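Long-range contacts in 457aa long hypothetical protein (Pyrococcus horikoshii, PDB 2CSU), which is of unknown function but has the make-up of a CoA-binding, ligase-like protein, with a Rossmann-type CoA-binding domain followed by ligase-family alpha/beta domains: residues 406-411 and 426-431; 298-303 and 373-378. One frame throughout, in Å; residues are numbered along the deposited sequence.

Contact 1: residues 406-411 and 426-431; sequences VLAMFM and NGIPTY
The carbonyl oxygen of A408 is gripped by the backbone of the neighbouring strand: Y431 N donates to A408 O over 2.7 Å, and T430 CA adds a CH···O contact at 3.4 Å. The same oxygen lies at the edge of the Y431 ring, in its plane and 3.4 Å from CD1. With CG anti to its own carbonyl carbon (chi1 -55°), Y431 swings its ring back beside its backbone N, which brings that edge to the oxygen. A408 N bonds to P429 O at 3.1 Å and F410 N to Y431 O at 2.9 Å, the latter more bent. These are parallel pairings that close the beta-alpha-beta unit of strand 406-411, helix 417-424 and strand 430-431 in a domain of the ligase-CoA family. Before that helix gives way to the second strand, G427, at positive phi, ends it in a Schellman motif. On the sheet face of A408 and T430, A408 CB meets T430 OG1 at 3.5 Å and I428 CG2 at 3.7 Å. The T430 hydroxyl turns back along its own segment to donate to I428 O, approaching from above the carbonyl plane. On the other face the selenomethionine M409 brings CG, anti to its backbone N, to 3.4 Å from Y431 O. Farther out, Y431 OH reaches S281 O, and R284 makes a cation-pi contact with the ring.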
ATOM      1  N   VAL A 406       0.394   9.589 -19.572  1.00 31.02           N
ATOM      2  CA  VAL A 406      -0.858   9.577 -18.832  1.00 30.85           C
ATOM      3  C   VAL A 406      -0.771   8.654 -17.617  1.00 30.08           C
ATOM      4  O   VAL A 406      -0.427   7.482 -17.709  1.00 31.00           O
ATOM      5  CB  VAL A 406      -1.960   9.099 -19.775  1.00 31.89           C
ATOM      6  CG1 VAL A 406      -3.277   8.984 -19.011  1.00 31.71           C
ATOM      7  CG2 VAL A 406      -2.129  10.083 -20.916  1.00 31.49           C
ATOM      8  N   LEU A 407      -1.046   9.239 -16.439  1.00 29.72           N
ATOM      9  CA  LEU A 407      -1.025   8.445 -15.220  1.00 28.31           C
ATOM     10  C   LEU A 407      -2.414   8.373 -14.590  1.00 27.47           C
ATOM     11  O   LEU A 407      -3.229   9.280 -14.699  1.00 27.47           O
ATOM     12  CB  LEU A 407      -0.049   9.102 -14.246  1.00 29.21           C
ATOM     13  CG  LEU A 407       1.367   9.186 -14.820  1.00 29.84           C
ATOM     14  CD1 LEU A 407       2.365   9.795 -13.834  1.00 29.48           C
ATOM     15  CD2 LEU A 407       1.926   7.816 -15.210  1.00 28.57           C
ATOM     16  N   ALA A 408      -2.689   7.225 -13.949  1.00 26.49           N
ATOM     17  CA  ALA A 408      -3.989   7.057 -13.320  1.00 26.66           C
ATOM     18  C   ALA A 408      -3.859   6.768 -11.827  1.00 26.91           C
ATOM     19  O   ALA A 408      -2.931   6.120 -11.361  1.00 26.76           O
ATOM     20  CB  ALA A 408      -4.717   5.907 -14.020  1.00 26.54           C
HETATM   21  N   MSE A 409      -4.808   7.336 -11.065  1.00 27.70           N
HETATM   22  CA  MSE A 409      -4.925   6.962  -9.669  1.00 29.28           C
HETATM   23  C   MSE A 409      -6.372   6.638  -9.322  1.00 28.53           C
HETATM   24  O   MSE A 409      -7.225   7.511  -9.223  1.00 27.71           O
HETATM   25  CB  MSE A 409      -4.435   8.135  -8.818  1.00 32.11           C
HETATM   26  CG  MSE A 409      -4.024   7.703  -7.408  1.00 37.00           C
HETATM   27 SE   MSE A 409      -5.042   8.467  -6.139  1.00 47.90          SE
HETATM   28  CE  MSE A 409      -5.685   6.960  -5.397  1.00 38.41           C
ATOM     29  N   PHE A 410      -6.636   5.328  -9.191  1.00 28.04           N
ATOM     30  CA  PHE A 410      -8.012   4.891  -8.988  1.00 29.81           C
ATOM     31  C   PHE A 410      -8.242   4.344  -7.578  1.00 30.71           C
ATOM     32  O   PHE A 410      -7.411   3.654  -7.000  1.00 31.51           O
ATOM     33  CB  PHE A 410      -8.321   3.810 -10.022  1.00 28.24           C
ATOM     34  CG  PHE A 410      -8.908   4.434 -11.253  1.00 27.86           C
ATOM     35  CD1 PHE A 410      -8.246   5.485 -11.874  1.00 25.84           C
ATOM     36  CD2 PHE A 410     -10.096   3.945 -11.774  1.00 27.11           C
ATOM     37  CE1 PHE A 410      -8.776   6.047 -13.025  1.00 26.48           C
ATOM     38  CE2 PHE A 410     -10.621   4.514 -12.931  1.00 25.49           C
ATOM     39  CZ  PHE A 410      -9.964   5.564 -13.562  1.00 25.20           C
HETATM   40  N   MSE A 411      -9.410   4.703  -7.012  1.00 32.28           N
HETATM   41  CA  MSE A 411      -9.742   4.224  -5.676  1.00 34.77           C
HETATM   42  C   MSE A 411     -11.162   3.653  -5.624  1.00 34.87           C
HETATM   43  O   MSE A 411     -12.114   4.225  -6.134  1.00 35.83           O
HETATM   44  CB  MSE A 411      -9.624   5.400  -4.706  1.00 36.20           C
HETATM   45  CG  MSE A 411      -8.174   5.841  -4.493  1.00 40.31           C
HETATM   46 SE   MSE A 411      -8.050   7.288  -3.433  1.00 44.41          SE
HETATM   47  CE  MSE A 411      -8.720   6.553  -1.933  1.00 42.07           C
ATOM     48  N   ASN A 426      -3.717  -1.547 -20.843  1.00 36.49           N
ATOM     49  CA  ASN A 426      -3.552  -0.645 -21.976  1.00 34.65           C
ATOM     50  C   ASN A 426      -2.307   0.236 -21.827  1.00 33.00           C
ATOM     51  O   ASN A 426      -2.168   1.280 -22.449  1.00 33.11           O
ATOM     52  CB  ASN A 426      -4.805   0.227 -22.084  1.00 36.15           C
ATOM     53  CG  ASN A 426      -5.903  -0.542 -22.775  1.00 37.26           C
ATOM     54  OD1 ASN A 426      -6.151  -0.392 -23.968  1.00 37.70           O
ATOM     55  ND2 ASN A 426      -6.595  -1.379 -21.982  1.00 36.60           N
ATOM     56  N   GLY A 427      -1.401  -0.200 -20.931  1.00 31.86           N
ATOM     57  CA  GLY A 427      -0.160   0.545 -20.738  1.00 30.41           C
ATOM     58  C   GLY A 427      -0.373   1.809 -19.899  1.00 29.58           C
ATOM     59  O   GLY A 427       0.503   2.655 -19.768  1.00 30.27           O
ATOM     60  N   ILE A 428      -1.453   1.972 -19.145  1.00 28.19           N
ATOM     61  CA  ILE A 428      -1.572   3.107 -18.237  1.00 27.46           C
ATOM     62  C   ILE A 428      -1.267   2.727 -16.798  1.00 26.36           C
ATOM     63  O   ILE A 428      -2.070   2.053 -16.148  1.00 25.71           O
ATOM     64  CB  ILE A 428      -2.996   3.697 -18.264  1.00 27.62           C
ATOM     65  CG1 ILE A 428      -3.297   4.272 -19.650  1.00 28.49           C
ATOM     66  CG2 ILE A 428      -3.146   4.744 -17.166  1.00 28.55           C
ATOM     67  CD1 ILE A 428      -4.686   4.897 -19.761  1.00 27.54           C
ATOM     68  N   PRO A 429      -0.105   3.162 -16.276  1.00 26.01           N
ATOM     69  CA  PRO A 429       0.264   2.842 -14.889  1.00 25.91           C
ATOM     70  C   PRO A 429      -0.847   3.362 -13.979  1.00 25.49           C
ATOM     71  O   PRO A 429      -1.252   4.516 -14.090  1.00 25.80           O
ATOM     72  CB  PRO A 429       1.580   3.606 -14.688  1.00 25.04           C
ATOM     73  CG  PRO A 429       2.138   3.707 -16.071  1.00 26.45           C
ATOM     74  CD  PRO A 429       0.914   4.016 -16.905  1.00 26.21           C
ATOM     75  N   THR A 430      -1.339   2.515 -13.088  1.00 25.11           N
ATOM     76  CA  THR A 430      -2.412   2.916 -12.191  1.00 24.55           C
ATOM     77  C   THR A 430      -2.026   2.771 -10.737  1.00 23.15           C
ATOM     78  O   THR A 430      -1.600   1.702 -10.281  1.00 24.55           O
ATOM     79  CB  THR A 430      -3.690   2.121 -12.490  1.00 25.16           C
ATOM     80  OG1 THR A 430      -4.174   2.504 -13.784  1.00 26.48           O
ATOM     81  CG2 THR A 430      -4.778   2.406 -11.438  1.00 24.86           C
ATOM     82  N   TYR A 431      -2.198   3.859 -10.003  1.00 21.66           N
ATOM     83  CA  TYR A 431      -1.830   3.879  -8.601  1.00 20.98           C
ATOM     84  C   TYR A 431      -3.028   4.000  -7.694  1.00 21.87           C
ATOM     85  O   TYR A 431      -4.110   4.343  -8.140  1.00 22.44           O
ATOM     86  CB  TYR A 431      -0.838   5.025  -8.364  1.00 19.62           C
ATOM     87  CG  TYR A 431       0.362   4.924  -9.281  1.00 19.23           C
ATOM     88  CD1 TYR A 431       0.297   5.364 -10.611  1.00 17.82           C
ATOM     89  CD2 TYR A 431       1.543   4.333  -8.841  1.00 17.81           C
ATOM     90  CE1 TYR A 431       1.389   5.216 -11.473  1.00 17.81           C
ATOM     91  CE2 TYR A 431       2.629   4.176  -9.692  1.00 17.62           C
ATOM     92  CZ  TYR A 431       2.552   4.617 -11.002  1.00 17.27           C
ATOM     93  OH  TYR A 431       3.644   4.461 -11.828  1.00 18.06           O
TER

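Contact 2: residues 298-303 and 373-378; sequences IMTNAG and IAICVV
N301 closes its side-chain amide on the backbone of V377, using both of its polar ends. ND2 donates to V377 O over 2.6 Å, straight to a lone pair in the carbonyl plane and nearly within the amide plane as well; OD1 accepts from V377 N at 2.8 Å, a more bent bond. Two bonds to one residue fix the rotation of the amide. CG sits between the backbone N and the carbonyl carbon (chi1 72°), which carries the amide across to the other strand where the backbones are diverging. Before that point the main chains pair directly, M299 N to I373 O at 3.0 Å and I375 N to M299 O at 2.8 Å, whereas N301 N to I375 O is weak. Beside these bonds I375 meets the 298-300 strand with two branches, CD1 against I298 CG2 at 3.8 Å and CG2 against T300 OG1 at 3.4 Å. The T300 hydroxyl donates to A302 O, tying down the turn just ahead of helix 303-314, where A302 is the N-cap residue. A302 CB also packs on V377 CG2, and A160 of the second subunit touches both residues. In the second shell Y356 OH bonds to I375 O, and the Y356 side chain touches N301 and C376. Parallel strands, the first turning straight into helix 303-314, belong to the alpha/beta sheet of this ligase-CoA domain.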
ATOM      1  N   ILE A 298      -4.499  17.799 -13.843  1.00 26.60           N
ATOM      2  CA  ILE A 298      -5.161  16.854 -12.960  1.00 26.15           C
ATOM      3  C   ILE A 298      -6.665  16.839 -13.220  1.00 26.96           C
ATOM      4  O   ILE A 298      -7.315  17.884 -13.161  1.00 26.90           O
ATOM      5  CB  ILE A 298      -4.980  17.221 -11.474  1.00 26.14           C
ATOM      6  CG1 ILE A 298      -3.495  17.218 -11.087  1.00 27.78           C
ATOM      7  CG2 ILE A 298      -5.758  16.235 -10.612  1.00 25.20           C
ATOM      8  CD1 ILE A 298      -3.240  17.833  -9.720  1.00 28.39           C
HETATM    9  N   MSE A 299      -7.215  15.664 -13.525  1.00 26.70           N
HETATM   10  CA  MSE A 299      -8.665  15.540 -13.706  1.00 27.94           C
HETATM   11  C   MSE A 299      -9.144  14.546 -12.633  1.00 26.73           C
HETATM   12  O   MSE A 299      -8.497  13.525 -12.388  1.00 26.91           O
HETATM   13  CB  MSE A 299      -9.020  15.070 -15.129  1.00 29.86           C
HETATM   14  CG  MSE A 299      -8.178  13.928 -15.704  1.00 33.18           C
HETATM   15 SE   MSE A 299      -8.617  13.542 -17.437  1.00 38.20          SE
HETATM   16  CE  MSE A 299      -9.917  12.535 -17.132  1.00 30.55           C
ATOM     17  N   THR A 300     -10.266  14.840 -11.986  1.00 25.62           N
ATOM     18  CA  THR A 300     -10.745  13.966 -10.920  1.00 24.94           C
ATOM     19  C   THR A 300     -12.259  14.046 -10.718  1.00 25.36           C
ATOM     20  O   THR A 300     -12.904  15.003 -11.170  1.00 25.23           O
ATOM     21  CB  THR A 300     -10.071  14.345  -9.571  1.00 23.88           C
ATOM     22  OG1 THR A 300     -10.488  13.446  -8.549  1.00 22.26           O
ATOM     23  CG2 THR A 300     -10.479  15.770  -9.146  1.00 25.16           C
ATOM     24  N   ASN A 301     -12.812  13.042 -10.035  1.00 25.05           N
ATOM     25  CA  ASN A 301     -14.242  13.011  -9.730  1.00 25.29           C
ATOM     26  C   ASN A 301     -14.429  13.223  -8.232  1.00 24.96           C
ATOM     27  O   ASN A 301     -15.531  13.149  -7.709  1.00 25.83           O
ATOM     28  CB  ASN A 301     -14.864  11.673 -10.180  1.00 24.60           C
ATOM     29  CG  ASN A 301     -14.454  10.490  -9.311  1.00 24.26           C
ATOM     30  OD1 ASN A 301     -13.378  10.472  -8.702  1.00 23.88           O
ATOM     31  ND2 ASN A 301     -15.311   9.471  -9.275  1.00 23.23           N
ATOM     32  N   ALA A 302     -13.324  13.508  -7.553  1.00 25.13           N
ATOM     33  CA  ALA A 302     -13.317  13.729  -6.113  1.00 25.17           C
ATOM     34  C   ALA A 302     -12.292  14.799  -5.742  1.00 25.15           C
ATOM     35  O   ALA A 302     -11.103  14.656  -6.033  1.00 25.32           O
ATOM     36  CB  ALA A 302     -12.981  12.428  -5.395  1.00 25.23           C
ATOM     37  N   GLY A 303     -12.758  15.867  -5.102  1.00 25.43           N
ATOM     38  CA  GLY A 303     -11.862  16.943  -4.702  1.00 25.93           C
ATOM     39  C   GLY A 303     -10.720  16.496  -3.796  1.00 26.82           C
ATOM     40  O   GLY A 303      -9.556  16.722  -4.110  1.00 28.13           O
ATOM     41  N   ILE A 373      -2.888  13.407 -15.263  1.00 30.81           N
ATOM     42  CA  ILE A 373      -3.178  12.508 -14.146  1.00 29.84           C
ATOM     43  C   ILE A 373      -4.685  12.316 -13.941  1.00 29.12           C
ATOM     44  O   ILE A 373      -5.418  13.229 -13.589  1.00 29.59           O
ATOM     45  CB  ILE A 373      -2.547  13.093 -12.881  1.00 29.58           C
ATOM     46  CG1 ILE A 373      -1.024  12.943 -12.938  1.00 30.31           C
ATOM     47  CG2 ILE A 373      -3.052  12.331 -11.639  1.00 29.62           C
ATOM     48  CD1 ILE A 373      -0.342  13.427 -11.657  1.00 29.85           C
ATOM     49  N   ALA A 374      -5.141  11.079 -14.215  1.00 28.43           N
ATOM     50  CA  ALA A 374      -6.567  10.794 -14.026  1.00 26.98           C
ATOM     51  C   ALA A 374      -6.868  10.159 -12.656  1.00 26.14           C
ATOM     52  O   ALA A 374      -6.407   9.076 -12.323  1.00 26.58           O
ATOM     53  CB  ALA A 374      -7.014   9.852 -15.147  1.00 27.75           C
ATOM     54  N   ILE A 375      -7.654  10.896 -11.842  1.00 25.64           N
ATOM     55  CA  ILE A 375      -8.022  10.397 -10.511  1.00 25.19           C
ATOM     56  C   ILE A 375      -9.515  10.032 -10.435  1.00 25.07           C
ATOM     57  O   ILE A 375     -10.398  10.812 -10.783  1.00 26.04           O
ATOM     58  CB  ILE A 375      -7.710  11.499  -9.492  1.00 23.33           C
ATOM     59  CG1 ILE A 375      -6.213  11.824  -9.503  1.00 21.50           C
ATOM     60  CG2 ILE A 375      -8.084  11.028  -8.071  1.00 23.53           C
ATOM     61  CD1 ILE A 375      -5.867  13.001  -8.586  1.00 20.27           C
ATOM     62  N   CYS A 376      -9.797   8.789  -9.990  1.00 25.57           N
ATOM     63  CA  CYS A 376     -11.181   8.402  -9.945  1.00 25.80           C
ATOM     64  C   CYS A 376     -11.459   7.545  -8.726  1.00 26.39           C
ATOM     65  O   CYS A 376     -10.935   6.453  -8.554  1.00 26.48           O
ATOM     66  CB  CYS A 376     -11.481   7.581 -11.195  1.00 24.93           C
ATOM     67  SG  CYS A 376     -13.138   6.857 -11.154  1.00 26.41           S
ATOM     68  N   VAL A 377     -12.261   8.116  -7.827  1.00 26.69           N
ATOM     69  CA  VAL A 377     -12.932   7.250  -6.893  1.00 27.64           C
ATOM     70  C   VAL A 377     -14.072   6.539  -7.632  1.00 28.82           C
ATOM     71  O   VAL A 377     -14.938   7.153  -8.246  1.00 29.26           O
ATOM     72  CB  VAL A 377     -13.479   8.110  -5.760  1.00 27.93           C
ATOM     73  CG1 VAL A 377     -14.152   7.212  -4.727  1.00 28.05           C
ATOM     74  CG2 VAL A 377     -12.345   8.870  -5.099  1.00 26.48           C
ATOM     75  N   VAL A 378     -13.993   5.198  -7.646  1.00 30.27           N
ATOM     76  CA  VAL A 378     -14.982   4.442  -8.402  1.00 30.68           C
ATOM     77  C   VAL A 378     -16.343   4.429  -7.703  1.00 31.57           C
ATOM     78  O   VAL A 378     -16.512   3.934  -6.595  1.00 30.48           O
ATOM     79  CB  VAL A 378     -14.462   3.018  -8.597  1.00 30.76           C
ATOM     80  CG1 VAL A 378     -15.540   2.160  -9.266  1.00 30.30           C
ATOM     81  CG2 VAL A 378     -13.234   3.043  -9.484  1.00 29.94           C
TER

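How the contacts relate
Both contacts lie in one mixed, largely parallel beta-sheet of the ligase-CoA domain, with their centres about 11 Å apart. In sequence the later segment of contact 2 (373-378) precedes the first of contact 1 (406-411). Strands 371-377 and 406-411 are direct neighbours, so the four segments follow one another across the sheet as 298-303, 373-378, 406-411 and 426-431. The inner pair is joined by probable hydrogen bonds, L407 O to A374 N at 2.7 Å and M411 O to V378 N at 2.6 Å, and F410 packs on C376. Helix 388-400 touches side chains of both contacts. The second subunit packs on M411 and on A302 and V377, placing the C-terminal ends of these strands at the subunit interface.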